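Local coordinates for outer membrane protein Omp121 (Bacteroides thetaiotaomicron, PDB 5FQ8) that is a TonB-dependent receptor of the outer membrane and probably imports a nutrient into the periplasm of this gut bacterium, at residues I777-S782 against L854-S859. Numbering follows the deposited sequence.
Sequences IVVNSS and LIVPNS
Val856 is the first residue of the 854-859 segment to meet the 777-782 segment: its CG1 methyl lies 3.7 Å from CG2 of Ile777, the two side chains crossing at about a right angle. CG1 of Val779 comes in more loosely beside the branch point, 4.3 Å from Val856 CB, so the valine faces two branched side chains, and Tyr886 of helix 880-889 adds an aromatic neighbour to it. Pro857 follows as the second residue of a type II beta turn running from Val856 to Ser859; its CB points away from the 777-782 segment, and its carbonyl O sits 3.8 Å from Ile777 CG2. Asn858, with positive phi at the third position of the turn, bonds through its backbone: its O accepts from the N of Ile777 at 3.2 Å. This bond is bent (N-H...O 141°), and its donor is tilted 34° from the carbonyl plane. Ser859 closes the turn. Its chi1 of 49° puts OG between the backbone N and the carbonyl carbon, from where it donates to Val856 O at 2.8 Å, in the carbonyl plane, and Asn874 is a further partner of this hydroxyl, so the buried group is tied to two places. Ser859 CB packs 3.7 Å from Val779 CG2. Ser859 CA makes a CH...O contact with Ile777 O at 3.3 Å. Here the two segments form a parallel beta bridge, Ile777 with Ser859, which backbone hydrogen bonds of Ile777 and Val779 with Val860 carry onward. Another protein's chain also packs on this turn, bonding to the backbone of Asn858. The arrangement is that of a beta turn delivering its chain into a small three-stranded mixed sheet, in which edge strand 777-778 runs parallel to 859-865, within the loops outside the transmembrane barrel of a TonB-dependent receptor.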
ATOM      1  N   ILE B 777     -49.565 -22.623   4.182  1.00 33.11           N
ATOM      2  CA  ILE B 777     -48.539 -21.590   4.221  1.00 32.44           C
ATOM      3  C   ILE B 777     -49.098 -20.361   4.916  1.00 41.89           C
ATOM      4  O   ILE B 777     -50.183 -19.880   4.577  1.00 50.22           O
ATOM      5  CB  ILE B 777     -48.062 -21.258   2.799  1.00 31.94           C
ATOM      6  CG1 ILE B 777     -46.962 -20.222   2.828  1.00 31.27           C
ATOM      7  CG2 ILE B 777     -49.165 -20.736   1.965  1.00 32.27           C
ATOM      8  CD1 ILE B 777     -45.651 -20.837   2.680  1.00 30.76           C
ATOM      9  N   VAL B 778     -48.373 -19.856   5.900  1.00 42.45           N
ATOM     10  CA  VAL B 778     -48.823 -18.661   6.589  1.00 32.57           C
ATOM     11  C   VAL B 778     -48.405 -17.454   5.778  1.00 32.07           C
ATOM     12  O   VAL B 778     -47.262 -17.355   5.340  1.00 31.44           O
ATOM     13  CB  VAL B 778     -48.252 -18.591   8.009  1.00 32.57           C
ATOM     14  CG1 VAL B 778     -48.831 -17.412   8.723  1.00 32.86           C
ATOM     15  CG2 VAL B 778     -48.538 -19.862   8.757  1.00 33.05           C
ATOM     16  N   VAL B 779     -49.325 -16.528   5.580  1.00 32.38           N
ATOM     17  CA  VAL B 779     -49.013 -15.282   4.913  1.00 32.00           C
ATOM     18  C   VAL B 779     -49.523 -14.121   5.754  1.00 32.31           C
ATOM     19  O   VAL B 779     -50.278 -14.294   6.704  1.00 32.87           O
ATOM     20  CB  VAL B 779     -49.604 -15.221   3.501  1.00 32.06           C
ATOM     21  CG1 VAL B 779     -48.937 -16.241   2.623  1.00 31.70           C
ATOM     22  CG2 VAL B 779     -51.060 -15.477   3.584  1.00 32.82           C
ATOM     23  N   ASN B 780     -49.087 -12.930   5.375  1.00 31.96           N
ATOM     24  CA  ASN B 780     -49.340 -11.715   6.129  1.00 32.16           C
ATOM     25  C   ASN B 780     -50.718 -11.196   5.785  1.00 32.77           C
ATOM     26  O   ASN B 780     -51.068 -11.087   4.609  1.00 32.74           O
ATOM     27  CB  ASN B 780     -48.265 -10.681   5.798  1.00 39.06           C
ATOM     28  CG  ASN B 780     -48.549  -9.315   6.381  1.00 33.17           C
ATOM     29  OD1 ASN B 780     -49.365  -8.564   5.857  1.00 33.24           O
ATOM     30  ND2 ASN B 780     -47.838  -8.968   7.443  1.00 31.65           N
ATOM     31  N   SER B 781     -51.486 -10.862   6.817  1.00 33.34           N
ATOM     32  CA  SER B 781     -52.877 -10.480   6.628  1.00 34.02           C
ATOM     33  C   SER B 781     -53.024  -9.298   5.690  1.00 33.92           C
ATOM     34  O   SER B 781     -54.045  -9.168   5.016  1.00 34.35           O
ATOM     35  CB  SER B 781     -53.494 -10.155   7.981  1.00 42.80           C
ATOM     36  OG  SER B 781     -52.932 -10.979   8.985  1.00 34.54           O
ATOM     37  N   SER B 782     -52.021  -8.436   5.618  1.00 33.38           N
ATOM     38  CA  SER B 782     -52.180  -7.179   4.909  1.00 33.37           C
ATOM     39  C   SER B 782     -51.506  -7.163   3.551  1.00 32.82           C
ATOM     40  O   SER B 782     -52.036  -6.564   2.616  1.00 37.82           O
ATOM     41  CB  SER B 782     -51.635  -6.029   5.755  1.00 47.50           C
ATOM     42  OG  SER B 782     -51.951  -4.783   5.168  1.00 44.87           O
ATOM     43  N   LEU B 854     -52.724 -12.131  -6.964  1.00 32.69           N
ATOM     44  CA  LEU B 854     -52.917 -13.545  -6.727  1.00 32.84           C
ATOM     45  C   LEU B 854     -52.848 -13.841  -5.247  1.00 32.84           C
ATOM     46  O   LEU B 854     -52.102 -13.206  -4.505  1.00 32.45           O
ATOM     47  CB  LEU B 854     -51.882 -14.367  -7.476  1.00 32.34           C
ATOM     48  CG  LEU B 854     -50.459 -14.314  -6.957  1.00 31.63           C
ATOM     49  CD1 LEU B 854     -50.127 -15.588  -6.241  1.00 31.55           C
ATOM     50  CD2 LEU B 854     -49.561 -14.102  -8.117  1.00 31.19           C
ATOM     51  N   ILE B 855     -53.637 -14.816  -4.829  1.00 33.33           N
ATOM     52  CA  ILE B 855     -53.594 -15.324  -3.470  1.00 33.40           C
ATOM     53  C   ILE B 855     -52.770 -16.593  -3.473  1.00 33.07           C
ATOM     54  O   ILE B 855     -53.079 -17.535  -4.200  1.00 33.29           O
ATOM     55  CB  ILE B 855     -55.004 -15.571  -2.917  1.00 34.22           C
ATOM     56  CG1 ILE B 855     -55.669 -14.243  -2.574  1.00 34.52           C
ATOM     57  CG2 ILE B 855     -54.926 -16.428  -1.687  1.00 34.34           C
ATOM     58  CD1 ILE B 855     -57.053 -14.355  -2.025  1.00 35.36           C
ATOM     59  N   VAL B 856     -51.704 -16.599  -2.690  1.00 34.07           N
ATOM     60  CA  VAL B 856     -50.847 -17.770  -2.542  1.00 38.71           C
ATOM     61  C   VAL B 856     -51.732 -18.980  -2.288  1.00 32.86           C
ATOM     62  O   VAL B 856     -52.567 -18.946  -1.386  1.00 33.37           O
ATOM     63  CB  VAL B 856     -49.832 -17.571  -1.407  1.00 31.82           C
ATOM     64  CG1 VAL B 856     -49.047 -18.839  -1.169  1.00 31.60           C
ATOM     65  CG2 VAL B 856     -48.900 -16.447  -1.746  1.00 31.23           C
ATOM     66  N   PRO B 857     -51.623 -20.039  -3.077  1.00 32.89           N
ATOM     67  CA  PRO B 857     -52.488 -21.195  -2.865  1.00 35.39           C
ATOM     68  C   PRO B 857     -52.198 -21.862  -1.531  1.00 37.47           C
ATOM     69  O   PRO B 857     -51.039 -22.018  -1.140  1.00 33.05           O
ATOM     70  CB  PRO B 857     -52.148 -22.104  -4.052  1.00 33.41           C
ATOM     71  CG  PRO B 857     -51.721 -21.179  -5.094  1.00 33.00           C
ATOM     72  CD  PRO B 857     -50.915 -20.145  -4.357  1.00 32.48           C
ATOM     73  N   ASN B 858     -53.275 -22.226  -0.828  1.00 42.66           N
ATOM     74  CA  ASN B 858     -53.242 -22.904   0.465  1.00 44.96           C
ATOM     75  C   ASN B 858     -52.872 -21.970   1.603  1.00 38.58           C
ATOM     76  O   ASN B 858     -52.331 -22.416   2.612  1.00 34.23           O
ATOM     77  CB  ASN B 858     -52.261 -24.078   0.452  1.00 52.14           C
ATOM     78  CG  ASN B 858     -52.960 -25.404   0.474  1.00 55.70           C
ATOM     79  OD1 ASN B 858     -54.092 -25.525   0.007  1.00 58.30           O
ATOM     80  ND2 ASN B 858     -52.298 -26.412   1.029  1.00 60.15           N
ATOM     81  N   SER B 859     -53.165 -20.692   1.470  1.00 34.23           N
ATOM     82  CA  SER B 859     -52.665 -19.714   2.419  1.00 33.95           C
ATOM     83  C   SER B 859     -53.599 -19.558   3.606  1.00 34.61           C
ATOM     84  O   SER B 859     -54.820 -19.625   3.473  1.00 35.27           O
ATOM     85  CB  SER B 859     -52.476 -18.370   1.726  1.00 33.58           C
ATOM     86  OG  SER B 859     -53.623 -18.004   0.988  1.00 34.06           O
TER